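Local coordinates for protein malate dehydrogenase (Porphyromonas gingivalis, PDB 3FI9) that probably catalyses the NAD-dependent interconversion of malate and oxaloacetate, at residues Gln146-Asp154 and Ser239-Met247. Numbering follows the deposited sequence.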
loop_
_atom_site.group_PDB
_atom_site.type_symbol
_atom_site.label_atom_id
_atom_site.label_comp_id
_atom_site.label_asym_id
_atom_site.label_seq_id
_atom_site.Cartn_x
_atom_site.Cartn_y
_atom_site.Cartn_z
ATOM N N GLN A 146 21.300 12.672 -10.999
ATOM C CA GLN A 146 20.323 12.989 -9.974
ATOM C C GLN A 146 18.882 12.772 -10.398
ATOM O O GLN A 146 17.972 13.038 -9.620
ATOM C CB GLN A 146 20.517 14.449 -9.536
ATOM C CG GLN A 146 21.941 14.742 -8.924
ATOM C CD GLN A 146 22.044 16.168 -8.475
ATOM O OE1 GLN A 146 22.429 17.031 -9.256
ATOM N NE2 GLN A 146 21.628 16.451 -7.226
ATOM N N VAL A 147 18.645 12.384 -11.647
ATOM C CA VAL A 147 17.259 12.209 -12.121
ATOM C C VAL A 147 17.061 10.861 -12.781
ATOM O O VAL A 147 17.842 10.506 -13.649
ATOM C CB VAL A 147 16.839 13.319 -13.127
ATOM C CG1 VAL A 147 15.352 13.146 -13.600
ATOM C CG2 VAL A 147 17.031 14.699 -12.488
ATOM N N THR A 148 16.027 10.115 -12.369
ATOM C CA THR A 148 15.662 8.835 -13.005
ATOM C C THR A 148 14.164 8.803 -13.296
ATOM O O THR A 148 13.397 9.631 -12.791
ATOM C CB THR A 148 15.967 7.623 -12.105
ATOM O OG1 THR A 148 15.493 7.884 -10.770
ATOM C CG2 THR A 148 17.480 7.375 -12.048
ATOM N N THR A 149 13.745 7.854 -14.137
ATOM C CA THR A 149 12.340 7.599 -14.337
ATOM C C THR A 149 12.031 6.134 -14.024
ATOM O O THR A 149 12.892 5.287 -14.136
ATOM C CB THR A 149 11.898 7.883 -15.817
ATOM O OG1 THR A 149 12.628 7.029 -16.711
ATOM C CG2 THR A 149 12.254 9.351 -16.217
ATOM N N LEU A 150 10.798 5.860 -13.607
ATOM C CA LEU A 150 10.285 4.504 -13.495
ATOM C C LEU A 150 10.275 3.853 -14.892
ATOM O O LEU A 150 9.617 4.357 -15.815
ATOM C CB LEU A 150 8.837 4.557 -12.996
ATOM C CG LEU A 150 8.094 3.227 -13.053
ATOM C CD1 LEU A 150 8.802 2.267 -12.065
ATOM C CD2 LEU A 150 6.566 3.385 -12.759
ATOM N N ALA A 151 10.995 2.743 -15.030
ATOM C CA ALA A 151 11.109 2.023 -16.267
ATOM C C ALA A 151 11.175 0.513 -16.045
ATOM O O ALA A 151 11.406 -0.222 -17.008
ATOM C CB ALA A 151 12.355 2.492 -17.043
ATOM N N GLY A 152 10.984 0.054 -14.800
ATOM C CA GLY A 152 11.251 -1.374 -14.446
ATOM C C GLY A 152 10.042 -2.304 -14.669
ATOM O O GLY A 152 10.162 -3.544 -14.642
ATOM N N LEU A 153 8.858 -1.717 -14.824
ATOM C CA LEU A 153 7.627 -2.538 -14.942
ATOM C C LEU A 153 7.641 -3.443 -16.161
ATOM O O LEU A 153 7.034 -4.504 -16.118
ATOM C CB LEU A 153 6.325 -1.706 -14.913
ATOM C CG LEU A 153 5.984 -0.951 -13.606
ATOM C CD1 LEU A 153 4.524 -0.414 -13.620
ATOM C CD2 LEU A 153 6.187 -1.802 -12.332
ATOM N N ASP A 154 8.296 -3.037 -17.242
ATOM C CA ASP A 154 8.367 -3.928 -18.413
ATOM C C ASP A 154 9.161 -5.191 -18.011
ATOM O O ASP A 154 8.819 -6.310 -18.414
ATOM C CB ASP A 154 9.030 -3.229 -19.635
ATOM C CG ASP A 154 8.030 -2.359 -20.457
ATOM O OD1 ASP A 154 6.808 -2.385 -20.206
ATOM O OD2 ASP A 154 8.475 -1.624 -21.365
ATOM N N SER A 239 1.640 -1.245 -8.389
ATOM C CA SER A 239 3.006 -1.581 -8.830
ATOM C C SER A 239 3.896 -0.368 -9.187
ATOM O O SER A 239 5.045 -0.325 -8.770
ATOM C CB SER A 239 3.058 -2.710 -9.890
ATOM O OG SER A 239 2.209 -2.408 -11.028
ATOM N N PRO A 240 3.363 0.626 -9.942
ATOM C CA PRO A 240 4.197 1.770 -10.221
ATOM C C PRO A 240 4.589 2.469 -8.936
ATOM O O PRO A 240 5.666 3.009 -8.860
ATOM C CB PRO A 240 3.306 2.710 -11.052
ATOM C CG PRO A 240 1.919 2.201 -10.904
ATOM C CD PRO A 240 1.997 0.757 -10.517
ATOM N N SER A 241 3.702 2.465 -7.957
ATOM C CA SER A 241 3.973 3.112 -6.679
ATOM C C SER A 241 5.093 2.399 -5.958
ATOM O O SER A 241 6.136 2.987 -5.616
ATOM C CB SER A 241 2.724 3.084 -5.796
ATOM O OG SER A 241 3.129 3.347 -4.453
ATOM N N TYR A 242 4.891 1.108 -5.706
ATOM C CA TYR A 242 5.869 0.362 -4.936
ATOM C C TYR A 242 7.272 0.423 -5.597
ATOM O O TYR A 242 8.275 0.673 -4.937
ATOM C CB TYR A 242 5.429 -1.104 -4.785
ATOM C CG TYR A 242 6.449 -1.907 -4.062
ATOM C CD1 TYR A 242 6.583 -1.819 -2.673
ATOM C CD2 TYR A 242 7.254 -2.793 -4.750
ATOM C CE1 TYR A 242 7.557 -2.594 -1.993
ATOM C CE2 TYR A 242 8.209 -3.521 -4.093
ATOM C CZ TYR A 242 8.363 -3.409 -2.734
ATOM O OH TYR A 242 9.314 -4.212 -2.139
ATOM N N VAL A 243 7.328 0.243 -6.911
ATOM C CA VAL A 243 8.643 0.149 -7.589
ATOM C C VAL A 243 9.395 1.509 -7.536
ATOM O O VAL A 243 10.595 1.586 -7.172
ATOM C CB VAL A 243 8.501 -0.446 -9.018
ATOM C CG1 VAL A 243 9.848 -0.370 -9.778
ATOM C CG2 VAL A 243 7.978 -1.931 -8.909
ATOM N N SER A 244 8.642 2.580 -7.802
ATOM C CA SER A 244 9.166 3.945 -7.679
ATOM C C SER A 244 9.710 4.216 -6.268
ATOM O O SER A 244 10.753 4.855 -6.090
ATOM C CB SER A 244 8.049 4.944 -8.008
ATOM O OG SER A 244 7.645 4.814 -9.399
ATOM N N ILE A 245 8.969 3.790 -5.273
ATOM C CA ILE A 245 9.467 4.057 -3.913
ATOM C C ILE A 245 10.688 3.193 -3.574
ATOM O O ILE A 245 11.580 3.642 -2.817
ATOM C CB ILE A 245 8.385 3.985 -2.830
ATOM C CG1 ILE A 245 7.184 4.882 -3.254
ATOM C CG2 ILE A 245 8.996 4.417 -1.440
ATOM C CD1 ILE A 245 7.489 6.406 -3.543
ATOM N N GLU A 246 10.757 1.975 -4.116
ATOM C CA GLU A 246 12.003 1.216 -3.955
ATOM C C GLU A 246 13.117 1.990 -4.591
ATOM O O GLU A 246 14.247 1.967 -4.068
ATOM C CB GLU A 246 11.991 -0.142 -4.674
ATOM C CG GLU A 246 11.158 -1.213 -4.100
ATOM C CD GLU A 246 11.287 -2.519 -4.913
ATOM O OE1 GLU A 246 11.782 -3.494 -4.356
ATOM O OE2 GLU A 246 10.906 -2.574 -6.093
ATOM N N MET A 247 12.852 2.634 -5.747
ATOM C CA MET A 247 13.927 3.460 -6.381
ATOM C C MET A 247 14.417 4.592 -5.460
ATOM O O MET A 247 15.657 4.773 -5.317
ATOM C CB MET A 247 13.497 4.060 -7.744
ATOM C CG MET A 247 12.986 2.997 -8.755
ATOM S SD MET A 247 12.349 3.761 -10.259
ATOM C CE MET A 247 13.730 4.677 -10.852
#
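S239 and P240 meet the methyl groups of L153 where helix 238-251, from the C-terminal half of this LDH/MDH fold, runs along strand 147-150, the last parallel strand of the Rossmann-type part of the mixed sheet. The short axes are close to antiparallel, at 155°, and approach to 9.0 Å, a spacing filled by side chains, some of which reach the opposing main chain. S239 touches L153, its OG 4.0 Å from L153 CD1; its backbone N is hydrogen-bonded to E53 of the second subunit, whose H56 also packs on L153, so this end of the contact borders the dimer interface. The P240 ring is shared between two leucines: its CB lies 3.7 Å from L150 CD2, while CD faces L153 CD1. V243 divides its branches in the same way. With chi1 at 173°, CG1 is anti to the backbone N and reaches L150 CD1 at 3.6 Å, the two side chains crossing at about a right angle; CG2 meets L153 CD2 at 3.9 Å. S244 presents its hydroxyl to L150, OG standing 3.8 Å from both CB and CD2. That polar atom is satisfied within its own helix: OG donates to P240 O over 2.7 Å, and the same oxygen also accepts from S244 N. S244 also touches I125, predicted to bind NAD(+), so the packing adjoins the probable cofactor site. M247, buried and also touching I123 and F257, runs past T148 head to tail, its CE beside T148 OG1, whose hydrogen-bond partner is H121. Its SD lies beside L150 CA, and the bend at chi3 (58°) then swings the terminal CE to 3.4 Å from T149 O.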